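Local coordinates for protein cellulase CEL9M (Clostridium cellulolyticum, PDB 1IA6) that probably cleaves internal beta-1,4-glucosidic linkages of cellulose and related beta-glucans as a family 9 glycoside hydrolase that carries zinc and calcium ions, at residues 61-66 / 199-204; 116-121 / 141-146. One frame throughout, in Å; residues are numbered along the deposited sequence.

Interaction 1 (61-66 / 199-204); sequences VKFGLP and NGQSFY
Phe63 meets the 199-204 loop with nearly the whole of its side chain. Its CB faces Tyr204 CD2, and CG follows at 3.7 Å from that same atom, which sits over one face of the phenyl ring, off toward the rim. One step out, CD2 is 3.6 Å from Tyr204 CE2, while on the other flank CE1 has Gln201 OE1 close to the ring plane, at 3.9 Å. The tip, CZ, comes to 3.6 Å from Phe203 CD2. With CG beside the backbone N (chi1 -73°), the ring reaches across to the loop, and Val61 CG1 covers its second face. Phe63, Phe203 and Tyr204 form an aromatic cluster, built on the residue that ends strand 62-63 and occupies the N-cap position of helix 64-80, in a catalytic module of the alpha-barrel type known for family 9. The Phe63 and Tyr204 planes meet obliquely, at 56°.

Pro66, in the first turn of that helix, lies on the Tyr204 ring in a CH-pi contact: its CG is 3.7 Å from the ring centroid and only 10° off the normal. The phenol OH goes on to a hydrogen bond with Asp56, and Trp256 meets the Tyr204 ring edge-to-face. A water in the Phe63 ring plane, at its edge, accepts a weak bond from Gly64 N and donates to Asn199 O.

Interaction 2 (116-121 / 141-146); sequences YYQVGE and SLYKAD
Tyr117 N gives a hydrogen bond to Tyr143 O across the two strands, 3.1 Å long and nearly straight. Next along, Gln118 O and Leu142 N are also 3.1 Å apart, and the same oxygen has Ser141 CA as a C-H neighbour. Within its own segment Gln118 NE2 donates to Gly120 O in the plane of the amide; Gln118 NE2 also bonds to Gln201 OE1. A water bridges Tyr117 OH and Lys144 O, and the phenol oxygen is also hydrogen-bonded to Asn199 N.

Strands 116-119 and 143-145 run antiparallel, their axes at 171°, as the middle and one outer strand of a small three-stranded sheet in this mostly helical enzyme. Tyr116 and Lys144 make a non-hydrogen-bonded pair, and Ala145 extends the ladder through a backbone bond to Phe115.

The remaining contacts are packing. The Tyr116 ring runs alongside Lys144, both pointing the same way, so that Tyr116 CE1 is 3.7 Å from Lys144 CD and the extended lysine chain follows the ring outward. Tyr117 instead turns its ring under the partner strand: chi1 of 63° sets CG between N and the carbonyl carbon, and Tyr143 CB and Lys144 N lie over one ring face. The closest carbon approach there is Tyr117 CE1 to Tyr143 CB, 3.4 Å. Gln118 and Tyr143 lie side by side with amide and ring planes almost perpendicular (83°); Gln118 OE1 reaches the ring edge in plane, 3.3 Å from Tyr143 CD2. Leu142 CG covers one face of the Tyr143 ring, and Leu142 CD2 lies 3.7 Å from Gln118 NE2.

The two contacts have centres about 9 Å apart and share one antiparallel sheet, ordered 62-63, 115-119, 143-145. Along the chain, interaction 2 is nested in the loop that interaction 1 closes: 61-66 comes first, then 116-121, 141-146 and finally 199-204. The 199-204 loop, between helices 174-193 and 210-224, also reaches interaction 2: Gln201 NE2 hydrogen-bonds to Glu121 OE2 at 2.8 Å, while Phe63 CD1 packs on Gln118 OE1 at 3.3 Å. The contacts tie this loop to the three-stranded sheet. Interaction 2 lies near the zinc site; at interaction 1, Tyr204 is about 7 Å, side chain to side chain, from both the calcium ligand Asp257 and the predicted active-site residue Glu410.

Interaction 1 (61-66 / 199-204)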
ATOM      1  N   VAL A  61      12.383   8.021  -4.504  1.00  8.89           N
ATOM      2  CA  VAL A  61      12.352   8.479  -3.121  1.00  8.97           C
ATOM      3  C   VAL A  61      11.592   7.476  -2.256  1.00  9.87           C
ATOM      4  O   VAL A  61      10.649   6.833  -2.719  1.00  8.71           O
ATOM      5  CB  VAL A  61      11.653   9.850  -3.015  1.00 10.08           C
ATOM      6  CG1 VAL A  61      11.556  10.289  -1.555  1.00 11.10           C
ATOM      7  CG2 VAL A  61      12.422  10.878  -3.833  1.00 11.97           C
ATOM      8  N   LYS A  62      12.016   7.330  -1.004  1.00  8.08           N
ATOM      9  CA  LYS A  62      11.334   6.439  -0.080  1.00  7.46           C
ATOM     10  C   LYS A  62      10.567   7.343   0.884  1.00  7.94           C
ATOM     11  O   LYS A  62      11.147   7.937   1.790  1.00  9.35           O
ATOM     12  CB  LYS A  62      12.353   5.552   0.651  1.00  7.92           C
ATOM     13  CG  LYS A  62      13.193   4.733  -0.333  1.00  7.98           C
ATOM     14  CD  LYS A  62      14.087   3.687   0.327  1.00 12.94           C
ATOM     15  CE  LYS A  62      15.279   4.310   1.026  1.00 10.57           C
ATOM     16  NZ  LYS A  62      16.295   3.270   1.366  1.00  9.06           N
ATOM     17  N   PHE A  63       9.264   7.474   0.635  1.00  6.80           N
ATOM     18  CA  PHE A  63       8.360   8.305   1.434  1.00  7.93           C
ATOM     19  C   PHE A  63       7.746   7.473   2.554  1.00  7.43           C
ATOM     20  O   PHE A  63       7.080   6.480   2.295  1.00  8.50           O
ATOM     21  CB  PHE A  63       7.237   8.864   0.550  1.00  7.50           C
ATOM     22  CG  PHE A  63       7.674   9.959  -0.388  1.00  9.73           C
ATOM     23  CD1 PHE A  63       7.976  11.229   0.098  1.00 10.29           C
ATOM     24  CD2 PHE A  63       7.755   9.728  -1.755  1.00 10.68           C
ATOM     25  CE1 PHE A  63       8.350  12.257  -0.770  1.00 11.56           C
ATOM     26  CE2 PHE A  63       8.127  10.750  -2.633  1.00 12.47           C
ATOM     27  CZ  PHE A  63       8.424  12.015  -2.138  1.00 10.34           C
ATOM     28  N   GLY A  64       7.943   7.910   3.792  1.00  7.52           N
ATOM     29  CA  GLY A  64       7.447   7.170   4.943  1.00  7.47           C
ATOM     30  C   GLY A  64       5.982   6.782   5.076  1.00  7.37           C
ATOM     31  O   GLY A  64       5.685   5.654   5.485  1.00  7.32           O
ATOM     32  N   LEU A  65       5.057   7.680   4.752  1.00  6.20           N
ATOM     33  CA  LEU A  65       3.649   7.336   4.922  1.00  6.42           C
ATOM     34  C   LEU A  65       3.181   6.243   3.968  1.00  6.38           C
ATOM     35  O   LEU A  65       2.642   5.227   4.409  1.00  6.54           O
ATOM     36  CB  LEU A  65       2.763   8.585   4.808  1.00  7.44           C
ATOM     37  CG  LEU A  65       1.278   8.384   5.149  1.00  9.01           C
ATOM     38  CD1 LEU A  65       1.124   7.577   6.439  1.00  8.33           C
ATOM     39  CD2 LEU A  65       0.608   9.749   5.294  1.00 10.32           C
ATOM     40  N   PRO A  66       3.363   6.433   2.651  1.00  7.68           N
ATOM     41  CA  PRO A  66       2.915   5.367   1.748  1.00  7.07           C
ATOM     42  C   PRO A  66       3.727   4.081   1.918  1.00  7.55           C
ATOM     43  O   PRO A  66       3.236   2.993   1.626  1.00  7.38           O
ATOM     44  CB  PRO A  66       3.062   5.992   0.356  1.00  7.51           C
ATOM     45  CG  PRO A  66       4.115   7.044   0.544  1.00  7.70           C
ATOM     46  CD  PRO A  66       3.782   7.627   1.896  1.00  5.99           C
ATOM     47  N   ASN A 199       6.001  14.582   7.920  1.00 11.81           N
ATOM     48  CA  ASN A 199       6.279  15.375   6.725  1.00 12.94           C
ATOM     49  C   ASN A 199       6.410  14.512   5.473  1.00 12.48           C
ATOM     50  O   ASN A 199       7.023  13.447   5.504  1.00 13.74           O
ATOM     51  CB  ASN A 199       7.575  16.172   6.911  1.00 17.20           C
ATOM     52  CG  ASN A 199       7.511  17.139   8.083  1.00 21.98           C
ATOM     53  OD1 ASN A 199       6.685  18.050   8.104  1.00 24.15           O
ATOM     54  ND2 ASN A 199       8.389  16.941   9.063  1.00 25.13           N
ATOM     55  N   GLY A 200       5.839  14.987   4.371  1.00 11.02           N
ATOM     56  CA  GLY A 200       5.920  14.264   3.114  1.00 11.75           C
ATOM     57  C   GLY A 200       6.107  15.238   1.966  1.00 13.11           C
ATOM     58  O   GLY A 200       5.788  14.932   0.813  1.00 12.45           O
ATOM     59  N   GLN A 201       6.647  16.411   2.285  1.00 11.83           N
ATOM     60  CA  GLN A 201       6.855  17.462   1.298  1.00 13.75           C
ATOM     61  C   GLN A 201       5.500  17.762   0.662  1.00 15.18           C
ATOM     62  O   GLN A 201       4.468  17.577   1.301  1.00 16.98           O
ATOM     63  CB  GLN A 201       7.876  17.018   0.244  1.00 13.08           C
ATOM     64  CG  GLN A 201       9.260  16.721   0.831  1.00 12.85           C
ATOM     65  CD  GLN A 201      10.337  16.581  -0.234  1.00 14.68           C
ATOM     66  OE1 GLN A 201      10.563  15.496  -0.774  1.00 12.01           O
ATOM     67  NE2 GLN A 201      10.999  17.689  -0.551  1.00 15.42           N
ATOM     68  N   SER A 202       5.483  18.220  -0.585  1.00 15.52           N
ATOM     69  CA  SER A 202       4.209  18.522  -1.228  1.00 15.31           C
ATOM     70  C   SER A 202       3.646  17.289  -1.927  1.00 15.36           C
ATOM     71  O   SER A 202       2.547  17.321  -2.482  1.00 16.17           O
ATOM     72  CB  SER A 202       4.386  19.655  -2.244  1.00 18.49           C
ATOM     73  OG  SER A 202       5.267  19.269  -3.285  1.00 21.24           O
ATOM     74  N   PHE A 203       4.400  16.197  -1.879  1.00 12.17           N
ATOM     75  CA  PHE A 203       4.009  14.956  -2.537  1.00 12.45           C
ATOM     76  C   PHE A 203       3.010  14.147  -1.731  1.00 12.26           C
ATOM     77  O   PHE A 203       2.054  13.600  -2.281  1.00 12.03           O
ATOM     78  CB  PHE A 203       5.262  14.131  -2.826  1.00 12.85           C
ATOM     79  CG  PHE A 203       6.279  14.874  -3.638  1.00 14.77           C
ATOM     80  CD1 PHE A 203       6.060  15.120  -4.989  1.00 16.53           C
ATOM     81  CD2 PHE A 203       7.422  15.389  -3.041  1.00 15.68           C
ATOM     82  CE1 PHE A 203       6.963  15.874  -5.732  1.00 17.48           C
ATOM     83  CE2 PHE A 203       8.330  16.145  -3.777  1.00 16.48           C
ATOM     84  CZ  PHE A 203       8.098  16.388  -5.125  1.00 16.75           C
ATOM     85  N   TYR A 204       3.238  14.067  -0.429  1.00  9.19           N
ATOM     86  CA  TYR A 204       2.336  13.334   0.444  1.00  9.36           C
ATOM     87  C   TYR A 204       1.949  14.199   1.629  1.00 10.25           C
ATOM     88  O   TYR A 204       2.488  14.061   2.724  1.00 12.46           O
ATOM     89  CB  TYR A 204       2.993  12.031   0.902  1.00  9.58           C
ATOM     90  CG  TYR A 204       3.017  10.987  -0.194  1.00 10.19           C
ATOM     91  CD1 TYR A 204       1.882  10.231  -0.483  1.00 10.26           C
ATOM     92  CD2 TYR A 204       4.154  10.798  -0.980  1.00  8.71           C
ATOM     93  CE1 TYR A 204       1.873   9.313  -1.532  1.00 11.19           C
ATOM     94  CE2 TYR A 204       4.159   9.882  -2.032  1.00  9.24           C
ATOM     95  CZ  TYR A 204       3.014   9.145  -2.301  1.00  9.04           C
ATOM     96  OH  TYR A 204       3.004   8.240  -3.337  1.00  9.12           O
TER
HETATM   97  O   HOH W   1       7.954  11.290   4.061  1.00 10.50           O

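Interaction 2 (116-121 / 141-146)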
ATOM      1  N   TYR A 116      13.727   7.226  11.295  1.00  9.27           N
ATOM      2  CA  TYR A 116      13.971   7.928  10.038  1.00  9.93           C
ATOM      3  C   TYR A 116      12.889   7.463   9.082  1.00 10.63           C
ATOM      4  O   TYR A 116      12.639   6.258   8.979  1.00 10.78           O
ATOM      5  CB  TYR A 116      15.349   7.559   9.497  1.00 12.93           C
ATOM      6  CG  TYR A 116      16.472   8.182  10.289  1.00 14.00           C
ATOM      7  CD1 TYR A 116      16.855   9.502  10.062  1.00 15.29           C
ATOM      8  CD2 TYR A 116      17.123   7.468  11.295  1.00 15.02           C
ATOM      9  CE1 TYR A 116      17.858  10.103  10.816  1.00 16.68           C
ATOM     10  CE2 TYR A 116      18.129   8.061  12.058  1.00 18.07           C
ATOM     11  CZ  TYR A 116      18.490   9.379  11.811  1.00 19.21           C
ATOM     12  OH  TYR A 116      19.479   9.979  12.556  1.00 24.07           O
ATOM     13  N   TYR A 117      12.244   8.394   8.379  1.00 10.15           N
ATOM     14  CA  TYR A 117      11.168   7.980   7.485  1.00 10.13           C
ATOM     15  C   TYR A 117      11.158   8.494   6.051  1.00  9.60           C
ATOM     16  O   TYR A 117      10.209   8.240   5.312  1.00 11.44           O
ATOM     17  CB  TYR A 117       9.813   8.238   8.155  1.00  9.61           C
ATOM     18  CG  TYR A 117       9.482   9.681   8.461  1.00 11.00           C
ATOM     19  CD1 TYR A 117       9.046  10.546   7.459  1.00  8.72           C
ATOM     20  CD2 TYR A 117       9.537  10.165   9.772  1.00 10.11           C
ATOM     21  CE1 TYR A 117       8.660  11.858   7.755  1.00 10.58           C
ATOM     22  CE2 TYR A 117       9.158  11.467  10.079  1.00 10.43           C
ATOM     23  CZ  TYR A 117       8.716  12.307   9.067  1.00 10.86           C
ATOM     24  OH  TYR A 117       8.313  13.585   9.374  1.00 12.25           O
ATOM     25  N   GLN A 118      12.191   9.223   5.647  1.00  8.90           N
ATOM     26  CA  GLN A 118      12.263   9.656   4.259  1.00  8.74           C
ATOM     27  C   GLN A 118      13.699   9.752   3.801  1.00  9.90           C
ATOM     28  O   GLN A 118      14.520  10.430   4.418  1.00  9.61           O
ATOM     29  CB  GLN A 118      11.565  10.998   3.995  1.00  8.38           C
ATOM     30  CG  GLN A 118      11.543  11.290   2.474  1.00  8.53           C
ATOM     31  CD  GLN A 118      10.746  12.517   2.066  1.00  9.55           C
ATOM     32  OE1 GLN A 118       9.646  12.758   2.561  1.00  9.53           O
ATOM     33  NE2 GLN A 118      11.296  13.290   1.131  1.00  9.72           N
ATOM     34  N   VAL A 119      14.001   9.037   2.725  1.00  8.99           N
ATOM     35  CA  VAL A 119      15.329   9.048   2.137  1.00  9.81           C
ATOM     36  C   VAL A 119      15.144   9.574   0.725  1.00 10.04           C
ATOM     37  O   VAL A 119      14.386   8.999  -0.061  1.00  9.30           O
ATOM     38  CB  VAL A 119      15.935   7.636   2.087  1.00  9.40           C
ATOM     39  CG1 VAL A 119      17.235   7.646   1.283  1.00 11.73           C
ATOM     40  CG2 VAL A 119      16.194   7.147   3.502  1.00 10.50           C
ATOM     41  N   GLY A 120      15.830  10.670   0.420  1.00 10.31           N
ATOM     42  CA  GLY A 120      15.721  11.290  -0.888  1.00 11.01           C
ATOM     43  C   GLY A 120      14.913  12.573  -0.794  1.00 11.35           C
ATOM     44  O   GLY A 120      14.166  12.784   0.164  1.00 10.11           O
ATOM     45  N   GLU A 121      15.067  13.443  -1.785  1.00 10.89           N
ATOM     46  CA  GLU A 121      14.338  14.705  -1.811  1.00 10.62           C
ATOM     47  C   GLU A 121      13.545  14.690  -3.117  1.00 10.90           C
ATOM     48  O   GLU A 121      14.123  14.629  -4.202  1.00 10.92           O
ATOM     49  CB  GLU A 121      15.328  15.878  -1.768  1.00 11.71           C
ATOM     50  CG  GLU A 121      14.694  17.240  -1.533  1.00 11.55           C
ATOM     51  CD  GLU A 121      13.984  17.774  -2.756  1.00 10.61           C
ATOM     52  OE1 GLU A 121      14.655  17.983  -3.788  1.00 12.15           O
ATOM     53  OE2 GLU A 121      12.758  17.984  -2.690  1.00 12.14           O
ATOM     54  N   SER A 141      18.833  12.016   4.198  1.00 12.90           N
ATOM     55  CA  SER A 141      17.912  11.328   5.094  1.00 14.41           C
ATOM     56  C   SER A 141      17.165  12.558   5.598  1.00 14.23           C
ATOM     57  O   SER A 141      17.424  13.075   6.686  1.00 15.85           O
ATOM     58  CB  SER A 141      18.690  10.638   6.212  1.00 14.52           C
ATOM     59  OG  SER A 141      19.618   9.716   5.661  1.00 13.96           O
ATOM     60  N   LEU A 142      16.247  13.026   4.760  1.00 13.38           N
ATOM     61  CA  LEU A 142      15.490  14.250   4.993  1.00 11.93           C
ATOM     62  C   LEU A 142      14.663  14.425   6.261  1.00 12.75           C
ATOM     63  O   LEU A 142      14.739  15.476   6.902  1.00 11.95           O
ATOM     64  CB  LEU A 142      14.605  14.523   3.774  1.00 11.47           C
ATOM     65  CG  LEU A 142      14.191  15.981   3.561  1.00 13.26           C
ATOM     66  CD1 LEU A 142      15.442  16.853   3.443  1.00 15.44           C
ATOM     67  CD2 LEU A 142      13.342  16.099   2.309  1.00 14.53           C
ATOM     68  N   TYR A 143      13.870  13.423   6.622  1.00 12.00           N
ATOM     69  CA  TYR A 143      13.024  13.533   7.807  1.00 12.07           C
ATOM     70  C   TYR A 143      13.162  12.374   8.789  1.00 13.12           C
ATOM     71  O   TYR A 143      13.434  11.233   8.410  1.00 11.34           O
ATOM     72  CB  TYR A 143      11.550  13.636   7.405  1.00 12.13           C
ATOM     73  CG  TYR A 143      11.204  14.771   6.468  1.00 13.16           C
ATOM     74  CD1 TYR A 143      11.388  16.100   6.846  1.00 15.28           C
ATOM     75  CD2 TYR A 143      10.660  14.513   5.208  1.00 14.52           C
ATOM     76  CE1 TYR A 143      11.035  17.145   5.996  1.00 16.68           C
ATOM     77  CE2 TYR A 143      10.303  15.552   4.348  1.00 16.65           C
ATOM     78  CZ  TYR A 143      10.494  16.864   4.750  1.00 18.06           C
ATOM     79  OH  TYR A 143      10.141  17.897   3.910  1.00 19.79           O
ATOM     80  N   LYS A 144      12.953  12.687  10.060  1.00 13.40           N
ATOM     81  CA  LYS A 144      13.011  11.691  11.115  1.00 14.18           C
ATOM     82  C   LYS A 144      12.066  12.130  12.221  1.00 14.10           C
ATOM     83  O   LYS A 144      11.832  13.323  12.414  1.00 15.40           O
ATOM     84  CB  LYS A 144      14.430  11.566  11.676  1.00 15.59           C
ATOM     85  CG  LYS A 144      14.898  12.766  12.476  1.00 18.68           C
ATOM     86  CD  LYS A 144      16.242  12.492  13.133  1.00 22.06           C
ATOM     87  CE  LYS A 144      16.734  13.702  13.901  1.00 22.60           C
ATOM     88  NZ  LYS A 144      18.074  13.451  14.491  1.00 28.37           N
ATOM     89  N   ALA A 145      11.510  11.159  12.930  1.00 12.94           N
ATOM     90  CA  ALA A 145      10.614  11.442  14.030  1.00 12.35           C
ATOM     91  C   ALA A 145      11.382  11.197  15.321  1.00 11.37           C
ATOM     92  O   ALA A 145      12.184  10.269  15.408  1.00  9.81           O
ATOM     93  CB  ALA A 145       9.399  10.530  13.961  1.00 13.01           C
ATOM     94  N   ASP A 146      11.161  12.060  16.303  1.00 13.05           N
ATOM     95  CA  ASP A 146      11.792  11.936  17.611  1.00 14.35           C
ATOM     96  C   ASP A 146      10.916  12.690  18.609  1.00 14.16           C
ATOM     97  O   ASP A 146       9.874  13.224  18.237  1.00 14.29           O
ATOM     98  CB  ASP A 146      13.228  12.486  17.590  1.00 15.48           C
ATOM     99  CG  ASP A 146      13.306  13.908  17.098  1.00 18.32           C
ATOM    100  OD1 ASP A 146      12.521  14.752  17.571  1.00 18.75           O
ATOM    101  OD2 ASP A 146      14.167  14.187  16.240  1.00 23.42           O
TER
HETATM  102  O   HOH W   2       8.782  14.338  11.814  1.00 17.11           O